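Glycosyl hydrolase family 26 (Bacteroides ovatus, PDB 4ZXO) hydrolyses mannan backbones as a family 26 beta-mannanase, probably serving the breakdown of galactomannan in this gut bacterium. Local coordinates at residues 27-32 against 296-301; 54-59 against 333-338; 58-63 against 95-100; 280-285 against 322-327. One frame throughout, in Å; residues are numbered along the deposited sequence.

Contact 1. Residues 27-32 against 296-301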
loop_
_atom_site.group_PDB
_atom_site.type_symbol
_atom_site.label_atom_id
_atom_site.label_comp_id
_atom_site.label_asym_id
_atom_site.label_seq_id
_atom_site.Cartn_x
_atom_site.Cartn_y
_atom_site.Cartn_z
ATOM N N ILE A 27 -12.459 -2.717 9.077
ATOM C CA ILE A 27 -11.349 -2.860 8.129
ATOM C C ILE A 27 -11.677 -2.102 6.851
ATOM O O ILE A 27 -12.619 -2.470 6.154
ATOM C CB ILE A 27 -11.102 -4.331 7.765
ATOM C CG1 ILE A 27 -10.934 -5.233 8.991
ATOM C CG2 ILE A 27 -9.841 -4.439 6.895
ATOM C CD1 ILE A 27 -10.868 -6.722 8.676
ATOM N N LEU A 28 -10.925 -1.055 6.521
ATOM C CA LEU A 28 -11.155 -0.383 5.227
ATOM C C LEU A 28 -10.837 -1.278 4.087
ATOM O O LEU A 28 -9.811 -1.930 4.105
ATOM C CB LEU A 28 -10.287 0.883 5.129
ATOM C CG LEU A 28 -10.625 1.996 6.146
ATOM C CD1 LEU A 28 -9.377 2.921 6.360
ATOM C CD2 LEU A 28 -11.839 2.782 5.682
ATOM N N PHE A 29 -11.697 -1.300 3.068
ATOM C CA PHE A 29 -11.395 -2.073 1.883
ATOM C C PHE A 29 -10.694 -1.236 0.835
ATOM O O PHE A 29 -11.135 -0.105 0.558
ATOM C CB PHE A 29 -12.660 -2.650 1.271
ATOM C CG PHE A 29 -12.366 -3.565 0.102
ATOM C CD1 PHE A 29 -11.854 -4.855 0.319
ATOM C CD2 PHE A 29 -12.494 -3.123 -1.196
ATOM C CE1 PHE A 29 -11.524 -5.703 -0.775
ATOM C CE2 PHE A 29 -12.165 -3.965 -2.275
ATOM C CZ PHE A 29 -11.693 -5.249 -2.069
ATOM N N GLY A 30 -9.657 -1.817 0.201
ATOM C CA GLY A 30 -8.816 -1.112 -0.731
ATOM C C GLY A 30 -8.669 -1.775 -2.098
ATOM O O GLY A 30 -8.753 -3.003 -2.219
ATOM N N HIS A 31 -8.368 -0.958 -3.104
ATOM C CA HIS A 31 -8.067 -1.467 -4.417
ATOM C C HIS A 31 -7.023 -0.566 -5.090
ATOM O O HIS A 31 -7.175 0.670 -5.127
ATOM C CB HIS A 31 -9.362 -1.499 -5.238
ATOM C CG HIS A 31 -9.204 -2.099 -6.619
ATOM N ND1 HIS A 31 -9.880 -1.605 -7.719
ATOM C CD2 HIS A 31 -8.476 -3.156 -7.063
ATOM C CE1 HIS A 31 -9.573 -2.327 -8.790
ATOM N NE2 HIS A 31 -8.698 -3.263 -8.421
ATOM N N HIS A 32 -6.004 -1.175 -5.661
ATOM C CA HIS A 32 -4.981 -0.462 -6.413
ATOM C C HIS A 32 -5.514 0.031 -7.768
ATOM O O HIS A 32 -6.241 -0.670 -8.485
ATOM C CB HIS A 32 -3.745 -1.377 -6.633
ATOM C CG HIS A 32 -2.529 -0.640 -7.107
ATOM N ND1 HIS A 32 -1.692 0.075 -6.249
ATOM C CD2 HIS A 32 -2.018 -0.483 -8.358
ATOM C CE1 HIS A 32 -0.716 0.631 -6.961
ATOM N NE2 HIS A 32 -0.880 0.284 -8.242
ATOM N N SER A 296 -6.357 -2.533 9.947
ATOM C CA SER A 296 -6.868 -1.203 9.609
ATOM C C SER A 296 -7.400 -1.148 8.195
ATOM O O SER A 296 -8.324 -0.374 7.914
ATOM C CB SER A 296 -5.800 -0.137 9.755
ATOM O OG SER A 296 -5.338 -0.099 11.080
ATOM N N TYR A 297 -6.779 -1.929 7.292
ATOM C CA TYR A 297 -7.272 -2.002 5.931
ATOM C C TYR A 297 -6.760 -3.275 5.265
ATOM O O TYR A 297 -5.832 -3.939 5.774
ATOM C CB TYR A 297 -6.900 -0.762 5.090
ATOM C CG TYR A 297 -5.427 -0.415 4.915
ATOM C CD1 TYR A 297 -4.694 -0.795 3.773
ATOM C CD2 TYR A 297 -4.771 0.319 5.907
ATOM C CE1 TYR A 297 -3.331 -0.390 3.631
ATOM C CE2 TYR A 297 -3.480 0.712 5.787
ATOM C CZ TYR A 297 -2.753 0.363 4.665
ATOM O OH TYR A 297 -1.429 0.777 4.655
ATOM N N VAL A 298 -7.427 -3.644 4.171
ATOM C CA VAL A 298 -7.049 -4.777 3.326
ATOM C C VAL A 298 -7.146 -4.282 1.907
ATOM O O VAL A 298 -8.196 -3.719 1.528
ATOM C CB VAL A 298 -7.975 -6.029 3.513
ATOM C CG1 VAL A 298 -9.415 -5.728 3.313
ATOM C CG2 VAL A 298 -7.571 -7.163 2.540
ATOM N N LEU A 299 -6.107 -4.500 1.105
ATOM C CA LEU A 299 -6.093 -3.927 -0.225
ATOM C C LEU A 299 -5.849 -5.014 -1.235
ATOM O O LEU A 299 -4.913 -5.790 -1.090
ATOM C CB LEU A 299 -4.984 -2.858 -0.325
ATOM C CG LEU A 299 -5.001 -2.158 -1.695
ATOM C CD1 LEU A 299 -4.977 -0.637 -1.578
ATOM C CD2 LEU A 299 -3.861 -2.674 -2.523
ATOM N N VAL A 300 -6.684 -5.069 -2.264
ATOM C CA VAL A 300 -6.453 -6.041 -3.346
ATOM C C VAL A 300 -5.873 -5.311 -4.564
ATOM O O VAL A 300 -6.074 -4.080 -4.776
ATOM C CB VAL A 300 -7.737 -6.803 -3.762
ATOM C CG1 VAL A 300 -8.326 -7.555 -2.555
ATOM C CG2 VAL A 300 -8.744 -5.895 -4.452
ATOM N N TRP A 301 -5.159 -6.078 -5.393
ATOM C CA TRP A 301 -4.331 -5.482 -6.446
ATOM C C TRP A 301 -5.169 -5.056 -7.667
ATOM O O TRP A 301 -6.396 -5.182 -7.670
ATOM C CB TRP A 301 -3.203 -6.459 -6.837
ATOM C CG TRP A 301 -2.032 -5.751 -7.522
ATOM C CD1 TRP A 301 -1.537 -5.973 -8.813
ATOM C CD2 TRP A 301 -1.231 -4.680 -6.985
ATOM N NE1 TRP A 301 -0.492 -5.107 -9.076
ATOM C CE2 TRP A 301 -0.294 -4.301 -7.983
ATOM C CE3 TRP A 301 -1.201 -4.033 -5.740
ATOM C CZ2 TRP A 301 0.685 -3.321 -7.750
ATOM C CZ3 TRP A 301 -0.253 -3.034 -5.519
ATOM C CH2 TRP A 301 0.669 -2.686 -6.532
#
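The carbonyl oxygen of Val300 is gripped from the neighbouring strand by two donors: His32 N at 3.0 Å, nearly in line with the C=O bond, and the CA-H of His31, with His31 CA 3.3 Å from Val300 O. This is the last of five backbone hydrogen bonds that alternate in direction, as parallel strands require. Leu28, Gly30 and His32 donate to Ser296, Val298 and Val300, while Leu28 O and Gly30 O accept from Val298 N and Val300 N. The shortest, from Gly30 N to Val298 O at 2.7 Å, is also bent, with 134° at the hydrogen. Gly30 has no CB, which would strike Leu299 CD1, and that methyl packs 3.7 Å from His31 N.

Beyond the last bond the rings of His32 and Trp301 stack face to face, the imidazole centroid 3.9 Å from that of the six-membered ring and the planes 15° apart. His32 CG stands opposite the backbone N (chi1 -166°), as does that of Trp301, and the two side chains run side by side, pointing the same way. Trp301 CH2 lies over the imidazole centre, and His32 ND1 is hydrogen-bonded to Ser62 OG. With an alanine here, Trp301 would probably lose the ring stacked on its face and Ser62 its nitrogen partner.

On the face bearing Phe29, Val298 and Val300, Phe29 CZ meets Val300 CG2 at 3.8 Å. The pair joins the first and last strands of the TIM barrel, between strands 60-64 and 266-271, with helix 281-290 packed on Ile27, Val298 and Val300.

Contact 2. Residues 54-59 against 333-338. With K (potassium ion), chain B.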
loop_
_atom_site.group_PDB
_atom_site.type_symbol
_atom_site.label_atom_id
_atom_site.label_comp_id
_atom_site.label_asym_id
_atom_site.label_seq_id
_atom_site.Cartn_x
_atom_site.Cartn_y
_atom_site.Cartn_z
ATOM N N CYS A 54 -20.336 -2.966 -6.229
ATOM C CA CYS A 54 -21.014 -2.881 -4.947
ATOM C C CYS A 54 -21.662 -1.525 -4.658
ATOM O O CYS A 54 -22.395 -1.446 -3.679
ATOM C CB CYS A 54 -20.055 -3.212 -3.788
ATOM S SG CYS A 54 -18.866 -1.851 -3.363
ATOM N N GLY A 55 -21.409 -0.497 -5.474
ATOM C CA GLY A 55 -22.089 0.770 -5.322
ATOM C C GLY A 55 -21.367 1.797 -4.486
ATOM O O GLY A 55 -21.856 2.923 -4.363
ATOM N N ALA A 56 -20.236 1.443 -3.879
ATOM C CA ALA A 56 -19.462 2.465 -3.167
ATOM C C ALA A 56 -18.004 2.398 -3.558
ATOM O O ALA A 56 -17.474 1.331 -3.876
ATOM C CB ALA A 56 -19.557 2.284 -1.689
ATOM N N TYR A 57 -17.347 3.539 -3.455
ATOM C CA TYR A 57 -15.896 3.545 -3.615
ATOM C C TYR A 57 -15.183 2.801 -2.447
ATOM O O TYR A 57 -15.639 2.828 -1.299
ATOM C CB TYR A 57 -15.370 4.967 -3.681
ATOM C CG TYR A 57 -15.724 5.715 -4.916
ATOM C CD1 TYR A 57 -15.131 5.400 -6.141
ATOM C CD2 TYR A 57 -16.668 6.743 -4.875
ATOM C CE1 TYR A 57 -15.437 6.135 -7.303
ATOM C CE2 TYR A 57 -16.992 7.459 -6.027
ATOM C CZ TYR A 57 -16.362 7.166 -7.216
ATOM O OH TYR A 57 -16.713 7.876 -8.333
ATOM N N PRO A 58 -14.045 2.137 -2.729
ATOM C CA PRO A 58 -13.283 1.493 -1.654
ATOM C C PRO A 58 -12.766 2.566 -0.650
ATOM O O PRO A 58 -12.482 3.711 -1.016
ATOM C CB PRO A 58 -12.150 0.796 -2.396
ATOM C CG PRO A 58 -11.988 1.560 -3.641
ATOM C CD PRO A 58 -13.377 1.992 -4.035
ATOM N N GLY A 59 -12.681 2.178 0.612
ATOM C CA GLY A 59 -12.184 3.066 1.645
ATOM C C GLY A 59 -10.730 3.464 1.424
ATOM O O GLY A 59 -10.293 4.521 1.874
ATOM N N ILE A 333 -16.411 -4.503 7.116
ATOM C CA ILE A 333 -15.626 -4.024 5.976
ATOM C C ILE A 333 -16.117 -2.674 5.533
ATOM O O ILE A 333 -17.333 -2.536 5.269
ATOM C CB ILE A 333 -15.726 -5.007 4.763
ATOM C CG1 ILE A 333 -15.403 -6.457 5.146
ATOM C CG2 ILE A 333 -14.829 -4.598 3.538
ATOM C CD1 ILE A 333 -14.020 -6.690 5.691
ATOM N N LEU A 334 -15.200 -1.707 5.405
ATOM C CA LEU A 334 -15.590 -0.314 5.299
ATOM C C LEU A 334 -15.269 0.272 3.919
ATOM O O LEU A 334 -14.158 0.140 3.387
ATOM C CB LEU A 334 -14.910 0.524 6.357
ATOM C CG LEU A 334 -15.047 0.059 7.799
ATOM C CD1 LEU A 334 -14.136 0.911 8.675
ATOM C CD2 LEU A 334 -16.468 0.103 8.286
ATOM N N PHE A 335 -16.246 0.966 3.374
ATOM C CA PHE A 335 -16.158 1.628 2.090
ATOM C C PHE A 335 -16.499 3.078 2.349
ATOM O O PHE A 335 -17.142 3.413 3.368
ATOM C CB PHE A 335 -17.161 1.021 1.043
ATOM C CG PHE A 335 -16.840 -0.378 0.649
ATOM C CD1 PHE A 335 -16.289 -0.657 -0.610
ATOM C CD2 PHE A 335 -17.101 -1.444 1.533
ATOM C CE1 PHE A 335 -15.966 -1.977 -0.985
ATOM C CE2 PHE A 335 -16.780 -2.751 1.168
ATOM C CZ PHE A 335 -16.189 -3.025 -0.090
ATOM N N VAL A 336 -16.169 3.937 1.403
ATOM C CA VAL A 336 -16.599 5.326 1.492
ATOM C C VAL A 336 -18.103 5.434 1.687
ATOM O O VAL A 336 -18.859 4.752 0.983
ATOM C CB VAL A 336 -16.176 6.076 0.226
ATOM C CG1 VAL A 336 -16.830 7.437 0.184
ATOM C CG2 VAL A 336 -14.619 6.197 0.187
ATOM N N GLY A 337 -18.547 6.280 2.630
ATOM C CA GLY A 337 -19.961 6.335 3.070
ATOM C C GLY A 337 -20.233 5.633 4.402
ATOM O O GLY A 337 -21.208 5.938 5.108
ATOM N N ASP A 338 -19.360 4.704 4.796
ATOM C CA ASP A 338 -19.531 4.017 6.078
ATOM C C ASP A 338 -19.079 4.876 7.259
ATOM O O ASP A 338 -18.613 6.005 7.070
ATOM C CB ASP A 338 -18.792 2.687 6.032
ATOM C CG ASP A 338 -19.416 1.720 5.006
ATOM O OD1 ASP A 338 -20.614 1.869 4.696
ATOM O OD2 ASP A 338 -18.739 0.806 4.507
HETATM K K K B . -19.702 -2.713 4.911
HETATM O O HOH W 1 -18.863 5.563 -2.019
HETATM O O HOH W 2 -21.811 -0.442 5.294
HETATM O O HOH W 3 -22.112 -2.892 5.927
HETATM O O HOH W 4 -19.983 -0.797 3.402
HETATM O O HOH W 5 -20.202 -0.924 6.922
#
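The Phe335 ring has the carbonyl oxygen of Tyr57 at its edge, near the ring plane, while Cys54 SG and Pro58 CA approach obliquely. The sulfur-aromatic contact puts Cys54 SG 4.3 Å from the ring centroid of Phe335 and 34° off the normal. The ring also meets that of Phe29, on the first barrel strand, with planes about 25° apart. With chi1 at -67°, Phe335 CG stands opposite its own carbonyl carbon, which lays the ring along Tyr57 O and toward Cys54, while Phe335 CB touches Ala56 CB at 3.8 Å.

Tyr57 O does double duty, since it also accepts the hydrogen bond of Val336 N at 3.0 Å. Water 1 spans the same junction, accepting from Tyr57 N and donating to Val336 O. Val336 turns CG2 to Pro58 O, 3.5 Å away.

In the TIM barrel this joins the loop between helix 49-54 and strand 60-64 to the short strand 333-334, which pairs with strand 27-32 outside the ring of eight. Just after it the chain makes a type II turn from Phe335 to Asp338, with Gly337 at positive phi. The turn is tied twice: Asp338 N bonds to Phe335 O, and Asp338 OD2 accepts from Phe335 N at 2.7 Å, met from above the carboxylate plane.

The strand carries one ligand of the potassium ion, Ile333 O at 2.4 Å; Ser328 O, Ser330 O and four waters are the others. Asp338 stands in the second shell, where water 2, a long ligand of the ion, donates to Asp338 OD1 at 2.7 Å.

Contact 3. Residues 58-63 against 95-100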
loop_
_atom_site.group_PDB
_atom_site.type_symbol
_atom_site.label_atom_id
_atom_site.label_comp_id
_atom_site.label_asym_id
_atom_site.label_seq_id
_atom_site.Cartn_x
_atom_site.Cartn_y
_atom_site.Cartn_z
ATOM N N PRO A 58 -14.045 2.137 -2.729
ATOM C CA PRO A 58 -13.283 1.493 -1.654
ATOM C C PRO A 58 -12.766 2.566 -0.650
ATOM O O PRO A 58 -12.482 3.711 -1.016
ATOM C CB PRO A 58 -12.150 0.796 -2.396
ATOM C CG PRO A 58 -11.988 1.560 -3.641
ATOM C CD PRO A 58 -13.377 1.992 -4.035
ATOM N N GLY A 59 -12.681 2.178 0.612
ATOM C CA GLY A 59 -12.184 3.066 1.645
ATOM C C GLY A 59 -10.730 3.464 1.424
ATOM O O GLY A 59 -10.293 4.521 1.874
ATOM N N VAL A 60 -9.960 2.604 0.754
ATOM C CA VAL A 60 -8.554 2.904 0.420
ATOM C C VAL A 60 -8.353 2.774 -1.076
ATOM O O VAL A 60 -8.855 1.826 -1.709
ATOM C CB VAL A 60 -7.597 1.914 1.085
ATOM C CG1 VAL A 60 -6.140 2.245 0.722
ATOM C CG2 VAL A 60 -7.761 1.886 2.627
ATOM N N MET A 61 -7.599 3.702 -1.642
ATOM C CA MET A 61 -7.109 3.546 -3.013
ATOM C C MET A 61 -5.621 3.668 -2.989
ATOM O O MET A 61 -5.078 4.466 -2.215
ATOM C CB MET A 61 -7.688 4.614 -3.923
ATOM C CG MET A 61 -9.166 4.383 -4.160
ATOM S SD MET A 61 -9.883 5.712 -5.135
ATOM C CE MET A 61 -11.631 5.291 -4.969
ATOM N N SER A 62 -4.945 2.830 -3.766
ATOM C CA SER A 62 -3.483 2.977 -3.873
ATOM C C SER A 62 -3.102 3.189 -5.314
ATOM O O SER A 62 -3.820 2.813 -6.254
ATOM C CB SER A 62 -2.726 1.742 -3.272
ATOM O OG SER A 62 -3.108 0.536 -3.899
ATOM N N PHE A 63 -1.933 3.775 -5.479
ATOM C CA PHE A 63 -1.380 4.054 -6.793
ATOM C C PHE A 63 0.123 3.887 -6.679
ATOM O O PHE A 63 0.643 3.774 -5.572
ATOM C CB PHE A 63 -1.739 5.478 -7.294
ATOM C CG PHE A 63 -3.222 5.804 -7.219
ATOM C CD1 PHE A 63 -4.092 5.469 -8.272
ATOM C CD2 PHE A 63 -3.734 6.412 -6.084
ATOM C CE1 PHE A 63 -5.430 5.747 -8.174
ATOM C CE2 PHE A 63 -5.091 6.730 -5.963
ATOM C CZ PHE A 63 -5.952 6.383 -7.015
ATOM N N GLY A 95 -13.524 11.421 1.488
ATOM C CA GLY A 95 -13.276 10.862 2.813
ATOM C C GLY A 95 -12.490 9.560 2.866
ATOM O O GLY A 95 -12.269 9.005 3.969
ATOM N N GLY A 96 -12.024 9.086 1.724
ATOM C CA GLY A 96 -11.250 7.839 1.747
ATOM C C GLY A 96 -9.774 8.063 2.010
ATOM O O GLY A 96 -9.291 9.219 2.068
ATOM N N MET A 97 -9.055 6.937 2.118
ATOM C CA MET A 97 -7.620 6.936 2.374
ATOM C C MET A 97 -6.834 6.690 1.085
ATOM O O MET A 97 -7.381 6.062 0.130
ATOM C CB MET A 97 -7.244 5.819 3.389
ATOM C CG MET A 97 -5.904 6.056 4.027
ATOM S SD MET A 97 -5.387 4.627 4.993
ATOM C CE MET A 97 -4.424 3.724 3.753
ATOM N N ILE A 98 -5.580 7.176 1.057
ATOM C CA ILE A 98 -4.674 6.920 -0.050
ATOM C C ILE A 98 -3.395 6.263 0.384
ATOM O O ILE A 98 -2.823 6.639 1.372
ATOM C CB ILE A 98 -4.323 8.255 -0.790
ATOM C CG1 ILE A 98 -5.574 8.921 -1.367
ATOM C CG2 ILE A 98 -3.237 8.042 -1.902
ATOM C CD1 ILE A 98 -6.221 9.957 -0.446
ATOM N N SER A 99 -2.962 5.246 -0.369
ATOM C CA SER A 99 -1.637 4.683 -0.164
ATOM C C SER A 99 -0.856 4.719 -1.467
ATOM O O SER A 99 -1.449 4.673 -2.557
ATOM C CB SER A 99 -1.735 3.238 0.353
ATOM O OG SER A 99 -0.420 2.732 0.616
ATOM N N LEU A 100 0.458 4.879 -1.388
ATOM C CA LEU A 100 1.299 4.908 -2.602
ATOM C C LEU A 100 2.437 3.913 -2.457
ATOM O O LEU A 100 3.139 3.944 -1.415
ATOM C CB LEU A 100 1.898 6.307 -2.822
ATOM C CG LEU A 100 0.805 7.342 -3.083
ATOM C CD1 LEU A 100 1.453 8.736 -3.048
ATOM C CD2 LEU A 100 0.142 7.148 -4.449
#
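A beta-alpha-beta unit, the repeating element of the TIM barrel, brings Val60 beside Met97: strand 60-64 runs into helix 81-93 and returns as strand 97-101, parallel to the first. Four backbone hydrogen bonds join them, beginning with Met97 N to Gly59 O, which is short (2.7 Å) and almost straight at the hydrogen (178°). Met61 N then donates to Met97 O, Ser99 N to Met61 O and Phe63 N to Ser99 O.

Val60 and Met97 lie alongside each other, pointing the same way into the barrel, where Tyr297 touches both. A bend at the end of the methionine chain (chi3 93°) brings Met97 CE against the two valine methyls, 3.8 Å from Val60 CG1. Trimming Val60 to an alanine removes both methyls and is likely to open a gap in which Met97 CE could turn.

Further along this face the two serine CB atoms of Ser62 and Ser99 sit 4.0 Å apart, while their hydroxyls serve other strands: Ser62 OG bonds to His32 ND1, and Ser99 OG to Val160 O. On the face toward helix 81-93, Leu100 CD2 comes up at the edge of the Phe63 ring, near its plane, and rests 3.8 Å from Phe63 CB.

Contact 4. Residues 280-285 against 322-327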
loop_
_atom_site.group_PDB
_atom_site.type_symbol
_atom_site.label_atom_id
_atom_site.label_comp_id
_atom_site.label_asym_id
_atom_site.label_seq_id
_atom_site.Cartn_x
_atom_site.Cartn_y
_atom_site.Cartn_z
ATOM N N LEU A 280 -17.023 -17.675 -4.672
ATOM C CA LEU A 280 -17.298 -17.386 -3.252
ATOM C C LEU A 280 -16.039 -16.963 -2.526
ATOM O O LEU A 280 -15.940 -17.144 -1.318
ATOM C CB LEU A 280 -17.885 -18.607 -2.545
ATOM C CG LEU A 280 -19.235 -19.095 -3.083
ATOM C CD1 LEU A 280 -19.676 -20.331 -2.353
ATOM C CD2 LEU A 280 -20.268 -18.001 -2.908
ATOM N N TRP A 281 -15.082 -16.392 -3.253
ATOM C CA TRP A 281 -13.778 -16.108 -2.610
ATOM C C TRP A 281 -13.884 -15.126 -1.468
ATOM O O TRP A 281 -13.244 -15.304 -0.428
ATOM C CB TRP A 281 -12.750 -15.564 -3.606
ATOM C CG TRP A 281 -11.363 -15.520 -3.028
ATOM C CD1 TRP A 281 -10.564 -16.593 -2.763
ATOM C CD2 TRP A 281 -10.625 -14.366 -2.656
ATOM N NE1 TRP A 281 -9.383 -16.186 -2.232
ATOM C CE2 TRP A 281 -9.383 -14.815 -2.153
ATOM C CE3 TRP A 281 -10.899 -12.989 -2.665
ATOM C CZ2 TRP A 281 -8.400 -13.940 -1.672
ATOM C CZ3 TRP A 281 -9.885 -12.088 -2.193
ATOM C CH2 TRP A 281 -8.647 -12.594 -1.720
ATOM N N TRP A 282 -14.696 -14.092 -1.658
ATOM C CA TRP A 282 -14.740 -12.967 -0.704
ATOM C C TRP A 282 -15.304 -13.376 0.657
ATOM O O TRP A 282 -14.682 -13.101 1.694
ATOM C CB TRP A 282 -15.575 -11.817 -1.300
ATOM C CG TRP A 282 -15.020 -11.385 -2.608
ATOM C CD1 TRP A 282 -15.440 -11.767 -3.855
ATOM C CD2 TRP A 282 -13.855 -10.587 -2.807
ATOM N NE1 TRP A 282 -14.604 -11.237 -4.826
ATOM C CE2 TRP A 282 -13.648 -10.469 -4.209
ATOM C CE3 TRP A 282 -13.004 -9.908 -1.940
ATOM C CZ2 TRP A 282 -12.578 -9.769 -4.756
ATOM C CZ3 TRP A 282 -11.953 -9.178 -2.482
ATOM C CH2 TRP A 282 -11.750 -9.124 -3.890
ATOM N N THR A 283 -16.481 -14.025 0.666
ATOM C CA THR A 283 -17.052 -14.455 1.944
ATOM C C THR A 283 -16.602 -15.812 2.366
ATOM O O THR A 283 -16.673 -16.157 3.547
ATOM C CB THR A 283 -18.608 -14.489 1.944
ATOM O OG1 THR A 283 -19.094 -15.453 0.980
ATOM C CG2 THR A 283 -19.136 -13.095 1.607
ATOM N N GLY A 284 -16.135 -16.601 1.418
ATOM C CA GLY A 284 -15.801 -17.966 1.759
ATOM C C GLY A 284 -14.353 -18.212 2.093
ATOM O O GLY A 284 -14.030 -19.197 2.725
ATOM N N THR A 285 -13.477 -17.333 1.636
ATOM C CA THR A 285 -12.034 -17.465 1.932
ATOM C C THR A 285 -11.478 -16.222 2.628
ATOM O O THR A 285 -10.942 -16.320 3.717
ATOM C CB THR A 285 -11.253 -17.741 0.648
ATOM O OG1 THR A 285 -11.724 -18.972 0.100
ATOM C CG2 THR A 285 -9.778 -17.922 0.915
ATOM N N ASP A 322 -21.298 -11.127 -7.293
ATOM C CA ASP A 322 -22.387 -11.180 -6.321
ATOM C C ASP A 322 -21.852 -11.435 -4.919
ATOM O O ASP A 322 -22.320 -10.844 -3.960
ATOM C CB ASP A 322 -23.388 -12.269 -6.690
ATOM C CG ASP A 322 -24.201 -11.910 -7.908
ATOM O OD1 ASP A 322 -24.258 -10.719 -8.253
ATOM O OD2 ASP A 322 -24.805 -12.832 -8.503
ATOM N N ASP A 323 -20.841 -12.293 -4.806
ATOM C CA ASP A 323 -20.301 -12.596 -3.481
ATOM C C ASP A 323 -19.527 -11.391 -2.924
ATOM O O ASP A 323 -19.501 -11.178 -1.710
ATOM C CB ASP A 323 -19.381 -13.828 -3.540
ATOM C CG ASP A 323 -18.905 -14.248 -2.173
ATOM O OD1 ASP A 323 -19.754 -14.656 -1.367
ATOM O OD2 ASP A 323 -17.674 -14.204 -1.924
ATOM N N PHE A 324 -18.849 -10.632 -3.795
ATOM C CA PHE A 324 -18.215 -9.402 -3.363
ATOM C C PHE A 324 -19.263 -8.428 -2.801
ATOM O O PHE A 324 -18.997 -7.715 -1.831
ATOM C CB PHE A 324 -17.472 -8.755 -4.527
ATOM C CG PHE A 324 -16.767 -7.491 -4.139
ATOM C CD1 PHE A 324 -15.582 -7.536 -3.408
ATOM C CD2 PHE A 324 -17.317 -6.259 -4.443
ATOM C CE1 PHE A 324 -14.927 -6.369 -3.042
ATOM C CE2 PHE A 324 -16.681 -5.066 -4.047
ATOM C CZ PHE A 324 -15.459 -5.136 -3.361
ATOM N N VAL A 325 -20.432 -8.363 -3.439
ATOM C CA VAL A 325 -21.488 -7.496 -2.892
ATOM C C VAL A 325 -21.830 -7.940 -1.458
ATOM O O VAL A 325 -21.909 -7.111 -0.567
ATOM C CB VAL A 325 -22.751 -7.492 -3.755
ATOM C CG1 VAL A 325 -23.894 -6.722 -3.011
ATOM C CG2 VAL A 325 -22.457 -6.785 -5.109
ATOM N N LYS A 326 -21.993 -9.251 -1.243
ATOM C CA LYS A 326 -22.296 -9.764 0.080
ATOM C C LYS A 326 -21.168 -9.430 1.091
ATOM O O LYS A 326 -21.413 -9.036 2.234
ATOM C CB LYS A 326 -22.531 -11.273 -0.003
ATOM C CG LYS A 326 -22.815 -11.976 1.313
ATOM C CD LYS A 326 -23.254 -13.443 1.054
ATOM C CE LYS A 326 -22.879 -14.437 2.161
ATOM N NZ LYS A 326 -23.316 -13.945 3.494
ATOM N N PHE A 327 -19.933 -9.633 0.653
ATOM C CA PHE A 327 -18.755 -9.256 1.446
ATOM C C PHE A 327 -18.779 -7.788 1.830
ATOM O O PHE A 327 -18.493 -7.419 2.973
ATOM C CB PHE A 327 -17.529 -9.591 0.603
ATOM C CG PHE A 327 -16.212 -9.010 1.063
ATOM C CD1 PHE A 327 -15.422 -9.667 2.016
ATOM C CD2 PHE A 327 -15.755 -7.811 0.517
ATOM C CE1 PHE A 327 -14.158 -9.156 2.379
ATOM C CE2 PHE A 327 -14.510 -7.272 0.907
ATOM C CZ PHE A 327 -13.710 -7.953 1.842
#
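Trp282 lies against helix 321-328 from CB to the end of its indole. Its CB is 3.2 Å from Asp323 OD2 and 3.5 Å from Phe327 CB. CG and CD1 pass beside the backbone of Phe324, and Trp282 NE1 is hydrogen-bonded to Ser320 OG. CD2 and CE2 take the edge of the Phe324 ring, Phe324 CD1 being 3.6 Å from Trp282 CD2. The rings are T-shaped, planes 75° apart, and Trp281 CE3 covers the other indole face. The CE3 edge of Trp282 is turned to the tilted face of Phe327, completing an aromatic cluster. At the tip CZ2, CZ3 and CH2 still meet Phe324 CD1, and CZ3 also reaches Val300 of strand 295-300.

A chi1 of -175° carries the Asp323 carboxylate away from its own backbone N to the first turn of helix 281-290. Asp323 OD1 accepts the hydroxyl of Thr283 OG1 at 2.6 Å through its syn lone pair; OD2 takes Thr283 N at 2.9 Å, also on the syn side. The helix amino end would probably favour this charge.

The axes of segments 281-285 and 322-327 lie 58° apart; beyond them Phe324 packs on helix 49-54 and Phe29 of strand 27-32, Phe327 on Leu286 and Leu287.

In the fold
From the N terminus, residues 27-32 open contact 1, and the loop at 54-59 opens contact 2 and runs straight into contact 3, with which it shares Pro58 and Gly59. Contact 3 closes first, at 95-100, a short beta-alpha-beta step lying wholly within the long span of contact 1. After most of the barrel has passed, 280-285 opens contact 4; then 296-301 closes contact 1 and with it the ring of strands. Contact 4 closes at 322-327 and contact 2 last, at 333-338, so contact 2 encloses contact 4, while contact 1 crosses both. Phe29 of contact 1 touches contacts 2 and 4, tying barrel wall, outer helices and potassium-binding end together.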